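Local coordinates for protein hydrazine synthase gamma subunit (Candidatus Kuenenia stuttgartiensis, PDB 5C2V) that serves as the diheme subunit of hydrazine synthase, reducing nitric oxide by three electrons to hydroxylamine, which the complex then condenses with ammonium to form hydrazine, at residues Trp88-Leu100 / Pro259-Asp273. Numbering follows the deposited sequence.
With CA (calcium ion), chain S; CA (calcium ion), chain T; HEC (heme c), chain B.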
loop_
_atom_site.group_PDB
_atom_site.type_symbol
_atom_site.label_atom_id
_atom_site.label_comp_id
_atom_site.label_asym_id
_atom_site.label_seq_id
_atom_site.Cartn_x
_atom_site.Cartn_y
_atom_site.Cartn_z
ATOM N N TRP C 88 23.307 -25.967 33.180
ATOM C CA TRP C 88 22.209 -26.888 32.892
ATOM C C TRP C 88 21.826 -27.772 34.074
ATOM O O TRP C 88 22.686 -28.199 34.844
ATOM C CB TRP C 88 22.575 -27.772 31.698
ATOM C CG TRP C 88 22.918 -26.993 30.472
ATOM C CD1 TRP C 88 24.164 -26.636 30.046
ATOM C CD2 TRP C 88 21.997 -26.463 29.513
ATOM N NE1 TRP C 88 24.076 -25.919 28.876
ATOM C CE2 TRP C 88 22.757 -25.799 28.529
ATOM C CE3 TRP C 88 20.606 -26.488 29.390
ATOM C CZ2 TRP C 88 22.169 -25.166 27.436
ATOM C CZ3 TRP C 88 20.024 -25.858 28.306
ATOM C CH2 TRP C 88 20.806 -25.206 27.343
ATOM N N LYS C 89 20.530 -28.043 34.213
ATOM C CA LYS C 89 20.054 -28.952 35.252
ATOM C C LYS C 89 19.091 -30.025 34.750
ATOM O O LYS C 89 18.011 -29.737 34.233
ATOM C CB LYS C 89 19.389 -28.173 36.385
ATOM C CG LYS C 89 20.370 -27.470 37.295
ATOM C CD LYS C 89 21.267 -28.445 38.035
ATOM C CE LYS C 89 22.040 -27.738 39.137
ATOM N NZ LYS C 89 22.773 -26.547 38.623
ATOM N N ASN C 90 19.526 -31.269 34.918
ATOM C CA ASN C 90 18.723 -32.472 34.730
ATOM C C ASN C 90 17.466 -32.415 35.605
ATOM O O ASN C 90 17.525 -31.979 36.754
ATOM C CB ASN C 90 19.623 -33.686 35.044
ATOM C CG ASN C 90 18.869 -34.936 35.482
ATOM O OD1 ASN C 90 17.691 -35.119 35.208
ATOM N ND2 ASN C 90 19.577 -35.815 36.180
ATOM N N THR C 91 16.327 -32.838 35.060
ATOM C CA THR C 91 15.069 -32.791 35.808
ATOM C C THR C 91 15.076 -33.810 36.943
ATOM O O THR C 91 15.289 -35.003 36.723
ATOM C CB THR C 91 13.848 -33.048 34.899
ATOM O OG1 THR C 91 13.797 -32.051 33.871
ATOM C CG2 THR C 91 12.557 -32.998 35.708
ATOM N N LYS C 92 14.834 -33.329 38.158
ATOM C CA LYS C 92 14.955 -34.152 39.357
ATOM C C LYS C 92 13.957 -35.305 39.413
ATOM O O LYS C 92 12.787 -35.154 39.062
ATOM C CB LYS C 92 14.797 -33.285 40.608
ATOM C CG LYS C 92 16.109 -32.934 41.291
ATOM C CD LYS C 92 16.758 -34.171 41.892
ATOM C CE LYS C 92 18.044 -33.828 42.624
ATOM N NZ LYS C 92 18.692 -35.030 43.217
ATOM N N TYR C 93 14.444 -36.459 39.860
ATOM C CA TYR C 93 13.606 -37.624 40.105
ATOM C C TYR C 93 12.938 -37.457 41.469
ATOM O O TYR C 93 13.620 -37.396 42.491
ATOM C CB TYR C 93 14.458 -38.896 40.046
ATOM C CG TYR C 93 13.696 -40.201 40.048
ATOM C CD1 TYR C 93 13.185 -40.733 38.872
ATOM C CD2 TYR C 93 13.517 -40.920 41.222
ATOM C CE1 TYR C 93 12.502 -41.934 38.869
ATOM C CE2 TYR C 93 12.836 -42.119 41.227
ATOM C CZ TYR C 93 12.326 -42.620 40.049
ATOM O OH TYR C 93 11.644 -43.817 40.053
ATOM N N ILE C 94 11.609 -37.379 41.486
ATOM C CA ILE C 94 10.898 -36.962 42.696
ATOM C C ILE C 94 10.336 -38.088 43.572
ATOM O O ILE C 94 9.657 -37.812 44.561
ATOM C CB ILE C 94 9.739 -35.995 42.353
ATOM C CG1 ILE C 94 8.787 -36.615 41.334
ATOM C CG2 ILE C 94 10.285 -34.676 41.831
ATOM C CD1 ILE C 94 7.576 -35.755 41.039
ATOM N N ARG C 95 10.594 -39.345 43.223
ATOM C CA ARG C 95 10.210 -40.442 44.111
ATOM C C ARG C 95 11.091 -40.440 45.358
ATOM O O ARG C 95 12.310 -40.297 45.261
ATOM C CB ARG C 95 10.309 -41.798 43.409
ATOM C CG ARG C 95 9.295 -42.028 42.301
ATOM C CD ARG C 95 7.869 -41.955 42.821
ATOM N NE ARG C 95 6.915 -42.510 41.865
ATOM C CZ ARG C 95 6.405 -43.736 41.944
ATOM N NH1 ARG C 95 6.746 -44.535 42.945
ATOM N NH2 ARG C 95 5.545 -44.160 41.027
ATOM N N GLY C 96 10.468 -40.596 46.522
ATOM C CA GLY C 96 11.189 -40.622 47.784
ATOM C C GLY C 96 11.952 -39.339 48.057
ATOM O O GLY C 96 13.126 -39.370 48.424
ATOM N N GLY C 97 11.280 -38.207 47.880
ATOM C CA GLY C 97 11.923 -36.912 48.005
ATOM C C GLY C 97 12.136 -36.429 49.427
ATOM O O GLY C 97 13.105 -35.723 49.705
ATOM N N ARG C 98 11.235 -36.805 50.329
ATOM C CA ARG C 98 11.274 -36.299 51.699
ATOM C C ARG C 98 12.399 -36.917 52.526
ATOM O O ARG C 98 12.810 -36.359 53.542
ATOM C CB ARG C 98 9.933 -36.543 52.396
ATOM C CG ARG C 98 9.624 -38.007 52.675
ATOM C CD ARG C 98 8.397 -38.152 53.565
ATOM N NE ARG C 98 8.141 -39.545 53.921
ATOM C CZ ARG C 98 7.193 -39.940 54.764
ATOM N NH1 ARG C 98 6.404 -39.048 55.347
ATOM N NH2 ARG C 98 7.035 -41.230 55.028
ATOM N N TYR C 99 12.896 -38.067 52.085
ATOM C CA TYR C 99 13.878 -38.820 52.859
ATOM C C TYR C 99 15.281 -38.222 52.801
ATOM O O TYR C 99 16.127 -38.542 53.635
ATOM C CB TYR C 99 13.921 -40.274 52.384
ATOM C CG TYR C 99 12.630 -41.024 52.615
ATOM C CD1 TYR C 99 11.846 -40.765 53.731
ATOM C CD2 TYR C 99 12.193 -41.989 51.718
ATOM C CE1 TYR C 99 10.666 -41.446 53.949
ATOM C CE2 TYR C 99 11.013 -42.675 51.927
ATOM C CZ TYR C 99 10.253 -42.400 53.044
ATOM O OH TYR C 99 9.077 -43.081 53.257
ATOM N N LEU C 100 15.532 -37.356 51.824
ATOM C CA LEU C 100 16.873 -36.799 51.657
ATOM C C LEU C 100 16.908 -35.297 51.376
ATOM O O LEU C 100 17.085 -34.884 50.228
ATOM C CB LEU C 100 17.605 -37.539 50.537
ATOM C CG LEU C 100 18.052 -38.964 50.864
ATOM C CD1 LEU C 100 18.569 -39.654 49.619
ATOM C CD2 LEU C 100 19.113 -38.951 51.955
ATOM N N PRO C 259 22.510 -37.384 45.368
ATOM C CA PRO C 259 21.206 -38.014 45.146
ATOM C C PRO C 259 21.162 -39.456 45.637
ATOM O O PRO C 259 22.208 -40.087 45.784
ATOM C CB PRO C 259 21.038 -37.963 43.619
ATOM C CG PRO C 259 22.185 -37.131 43.102
ATOM C CD PRO C 259 23.268 -37.258 44.115
ATOM N N THR C 260 19.960 -39.966 45.880
ATOM C CA THR C 260 19.779 -41.375 46.208
ATOM C C THR C 260 20.141 -42.248 45.012
ATOM O O THR C 260 20.053 -41.811 43.865
ATOM C CB THR C 260 18.329 -41.680 46.631
ATOM O OG1 THR C 260 18.202 -43.073 46.940
ATOM C CG2 THR C 260 17.358 -41.325 45.513
ATOM N N LEU C 261 20.565 -43.478 45.282
ATOM C CA LEU C 261 20.815 -44.435 44.212
ATOM C C LEU C 261 19.610 -45.350 44.015
ATOM O O LEU C 261 19.612 -46.219 43.143
ATOM C CB LEU C 261 22.072 -45.259 44.499
ATOM C CG LEU C 261 23.378 -44.463 44.566
ATOM C CD1 LEU C 261 24.580 -45.395 44.528
ATOM C CD2 LEU C 261 23.446 -43.441 43.440
ATOM N N ARG C 262 18.581 -45.149 44.833
ATOM C CA ARG C 262 17.337 -45.897 44.693
ATOM C C ARG C 262 16.613 -45.472 43.419
ATOM O O ARG C 262 16.543 -44.281 43.109
ATOM C CB ARG C 262 16.436 -45.688 45.913
ATOM C CG ARG C 262 17.029 -46.180 47.224
ATOM C CD ARG C 262 16.997 -47.699 47.323
ATOM N NE ARG C 262 15.633 -48.220 47.297
ATOM C CZ ARG C 262 14.835 -48.282 48.358
ATOM N NH1 ARG C 262 15.260 -47.852 49.538
ATOM N NH2 ARG C 262 13.608 -48.772 48.239
ATOM N N ASP C 263 16.090 -46.453 42.687
ATOM C CA ASP C 263 15.401 -46.218 41.418
ATOM C C ASP C 263 16.278 -45.485 40.407
ATOM O O ASP C 263 15.772 -44.768 39.545
ATOM C CB ASP C 263 14.108 -45.426 41.637
ATOM C CG ASP C 263 13.032 -46.240 42.317
ATOM O OD1 ASP C 263 13.092 -47.486 42.256
ATOM O OD2 ASP C 263 12.117 -45.630 42.906
ATOM N N ILE C 264 17.590 -45.671 40.510
ATOM C CA ILE C 264 18.523 -45.000 39.612
ATOM C C ILE C 264 18.404 -45.571 38.200
ATOM O O ILE C 264 18.901 -44.989 37.240
ATOM C CB ILE C 264 19.980 -45.123 40.108
ATOM C CG1 ILE C 264 20.853 -44.018 39.506
ATOM C CG2 ILE C 264 20.542 -46.498 39.797
ATOM C CD1 ILE C 264 20.418 -42.622 39.886
ATOM N N TYR C 265 17.734 -46.710 38.080
ATOM C CA TYR C 265 17.473 -47.303 36.777
ATOM C C TYR C 265 16.518 -46.422 35.978
ATOM O O TYR C 265 16.561 -46.399 34.748
ATOM C CB TYR C 265 16.886 -48.709 36.933
ATOM C CG TYR C 265 15.429 -48.713 37.340
ATOM C CD1 TYR C 265 15.055 -48.487 38.659
ATOM C CD2 TYR C 265 14.426 -48.937 36.404
ATOM C CE1 TYR C 265 13.722 -48.485 39.033
ATOM C CE2 TYR C 265 13.093 -48.935 36.769
ATOM C CZ TYR C 265 12.747 -48.710 38.085
ATOM O OH TYR C 265 11.421 -48.710 38.451
ATOM N N ALA C 266 15.653 -45.703 36.691
ATOM C CA ALA C 266 14.591 -44.927 36.060
ATOM C C ALA C 266 14.924 -43.445 35.864
ATOM O O ALA C 266 14.130 -42.713 35.273
ATOM C CB ALA C 266 13.308 -45.063 36.868
ATOM N N SER C 267 16.086 -42.998 36.333
ATOM C CA SER C 267 16.488 -41.621 36.064
ATOM C C SER C 267 17.116 -41.572 34.690
ATOM O O SER C 267 18.157 -42.175 34.452
ATOM C CB SER C 267 17.483 -41.094 37.110
ATOM O OG SER C 267 18.256 -40.006 36.595
ATOM N N GLY C 268 16.477 -40.860 33.775
ATOM C CA GLY C 268 17.092 -40.637 32.488
ATOM C C GLY C 268 18.272 -39.717 32.705
ATOM O O GLY C 268 18.098 -38.635 33.264
ATOM N N THR C 269 19.462 -40.140 32.280
ATOM C CA THR C 269 20.584 -39.213 32.173
ATOM C C THR C 269 21.027 -38.566 33.513
ATOM O O THR C 269 20.454 -37.567 33.971
ATOM C CB THR C 269 20.275 -38.142 31.131
ATOM O OG1 THR C 269 20.023 -38.781 29.872
ATOM C CG2 THR C 269 21.456 -37.271 30.967
ATOM N N TYR C 270 21.942 -39.258 34.193
ATOM C CA TYR C 270 22.452 -38.922 35.532
ATOM C C TYR C 270 23.407 -37.720 35.696
ATOM O O TYR C 270 23.697 -36.986 34.756
ATOM C CB TYR C 270 23.147 -40.165 36.091
ATOM C CG TYR C 270 22.401 -41.409 35.703
ATOM C CD1 TYR C 270 21.252 -41.776 36.379
ATOM C CD2 TYR C 270 22.811 -42.188 34.628
ATOM C CE1 TYR C 270 20.549 -42.892 36.022
ATOM C CE2 TYR C 270 22.105 -43.312 34.256
ATOM C CZ TYR C 270 20.971 -43.658 34.958
ATOM O OH TYR C 270 20.258 -44.780 34.605
ATOM N N PHE C 271 23.911 -37.606 36.926
ATOM C CA PHE C 271 24.486 -36.416 37.579
ATOM C C PHE C 271 23.552 -35.198 37.613
ATOM O O PHE C 271 22.335 -35.354 37.554
ATOM C CB PHE C 271 25.811 -36.025 36.911
ATOM C CG PHE C 271 26.940 -36.974 37.203
ATOM C CD1 PHE C 271 27.017 -37.622 38.425
ATOM C CD2 PHE C 271 27.923 -37.217 36.259
ATOM C CE1 PHE C 271 28.050 -38.497 38.700
ATOM C CE2 PHE C 271 28.961 -38.093 36.529
ATOM C CZ PHE C 271 29.024 -38.733 37.751
ATOM N N HIS C 272 24.119 -33.992 37.684
ATOM C CA HIS C 272 23.294 -32.788 37.858
ATOM C C HIS C 272 22.850 -32.134 36.550
ATOM O O HIS C 272 21.701 -31.715 36.415
ATOM C CB HIS C 272 24.005 -31.761 38.755
ATOM C CG HIS C 272 25.188 -31.094 38.123
ATOM N ND1 HIS C 272 26.356 -31.766 37.830
ATOM C CD2 HIS C 272 25.391 -29.808 37.760
ATOM C CE1 HIS C 272 27.221 -30.921 37.297
ATOM N NE2 HIS C 272 26.663 -29.726 37.244
ATOM N N ASP C 273 23.773 -32.040 35.600
ATOM C CA ASP C 273 23.497 -31.395 34.324
ATOM C C ASP C 273 23.050 -32.433 33.314
ATOM O O ASP C 273 22.716 -32.113 32.173
ATOM C CB ASP C 273 24.732 -30.654 33.812
ATOM C CG ASP C 273 25.887 -31.590 33.504
ATOM O OD1 ASP C 273 25.932 -32.696 34.083
ATOM O OD2 ASP C 273 26.751 -31.220 32.680
HETATM CA CA CA S . 18.329 -37.493 35.928
HETATM CA CA CA T . 18.960 -34.124 48.801
HETATM FE FE HEC B . 28.119 -41.103 43.610
HETATM C CHA HEC B . 25.925 -39.101 41.883
HETATM C CHB HEC B . 27.013 -43.831 41.867
HETATM C CHC HEC B . 30.787 -42.942 44.788
HETATM C CHD HEC B . 29.014 -38.506 45.633
HETATM N NA HEC B . 26.740 -41.407 42.127
HETATM C C1A HEC B . 25.901 -40.448 41.592
HETATM C C2A HEC B . 24.999 -41.114 40.671
HETATM C C3A HEC B . 25.297 -42.416 40.666
HETATM C C4A HEC B . 26.401 -42.630 41.580
HETATM C CMA HEC B . 24.587 -43.505 39.831
HETATM C CAA HEC B . 23.883 -40.436 39.845
HETATM C CBA HEC B . 22.778 -39.953 40.780
HETATM C CGA HEC B . 21.806 -39.090 40.018
HETATM O O1A HEC B . 20.693 -38.833 40.543
HETATM O O2A HEC B . 22.142 -38.665 38.884
HETATM N NB HEC B . 28.741 -43.060 43.432
HETATM C C1B HEC B . 28.211 -43.969 42.535
HETATM C C2B HEC B . 29.139 -45.075 42.417
HETATM C C3B HEC B . 30.179 -44.832 43.229
HETATM C C4B HEC B . 29.950 -43.556 43.880
HETATM C CMB HEC B . 28.928 -46.314 41.518
HETATM C CAB HEC B . 31.423 -45.727 43.444
HETATM C CBB HEC B . 32.317 -45.716 42.184
HETATM N NC HEC B . 29.624 -40.786 44.962
HETATM C C1C HEC B . 30.627 -41.672 45.303
HETATM C C2C HEC B . 31.537 -40.988 46.202
HETATM C C3C HEC B . 30.985 -39.811 46.524
HETATM C C4C HEC B . 29.812 -39.628 45.690
HETATM C CMC HEC B . 32.708 -41.670 46.944
HETATM C CAC HEC B . 31.555 -38.760 47.505
HETATM C CBC HEC B . 32.871 -38.162 46.959
HETATM N ND HEC B . 27.503 -39.112 43.783
HETATM C C1D HEC B . 28.149 -38.193 44.607
HETATM C C2D HEC B . 27.764 -36.856 44.207
HETATM C C3D HEC B . 26.793 -37.049 43.033
HETATM C C4D HEC B . 26.697 -38.479 42.842
HETATM C CMD HEC B . 28.230 -35.524 44.835
HETATM C CAD HEC B . 26.075 -35.956 42.211
HETATM C CBD HEC B . 27.108 -35.163 41.419
HETATM C CGD HEC B . 26.416 -34.311 40.390
HETATM O O1D HEC B . 27.122 -33.629 39.603
HETATM O O2D HEC B . 25.158 -34.316 40.357
HETATM O O HOH W 1 16.803 -37.249 37.781
HETATM O O HOH W 2 16.504 -37.968 34.500
HETATM O O HOH W 3 19.424 -36.362 48.108
HETATM O O HOH W 4 17.518 -33.864 46.908
HETATM O O HOH W 5 20.403 -34.387 50.680
#
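Asn90 and the residues from Ser267 to His272 illustrate how one asparagine can join a short strand to a loop through backbone, side chain and metal at once. Asn90 N donates to His272 O at 2.7 Å. With CG anti to the backbone N (chi1 155°), the amide swings in among the carbonyls of the other segment. The exact turn of this amide is doubtful, because ND2 is modelled implausibly near a calcium ion. As modelled, Asn90 ND2 donates to Phe271 O (3.1 Å), a partner lying close to the amide plane, and Asn90 OD1 binds the calcium ion at 2.6 Å. Ser267 OG, Thr269 O and two waters also ligate the ion, which thus ties the two segments together.

Further along, the Tyr93 side chain extends away from its own backbone N (chi1 -170°), which carries the ring across to Ala266 and Asp263. Tyr93 CE1 packs on the Ala266 methyl CB at 3.8 Å, while Asp263 O lies over one ring face toward the rim. Tyr93 OH makes a weak hydrogen bond to Asp263 OD2 (3.4 Å), ring and carboxylate planes standing 71° apart; OD2 is held additionally by Thr157 N. Beyond it, Leu100 CD1 meets Thr260 CB at 3.6 Å, the two side chains crossing almost perpendicularly, and Leu100 O helps bind another calcium with Pro102 and Asp257.

At the opposite end, Lys89 CE borders the edge of the His272 ring, its NZ being drawn off to Glu83 and Glu106. His272 NE2 is held by Asp251, and His272 ND1 makes a weak hydrogen bond to propionate oxygen O1D of a heme at 2.7 Å. Segment 88-100 lines the pocket of one heme and 259-273 that of the other. The arrangement is therefore a calcium-bridged junction between the two heme-bearing lobes, reminiscent of the calcium site between the heme domains of bacterial diheme cytochrome c peroxidases.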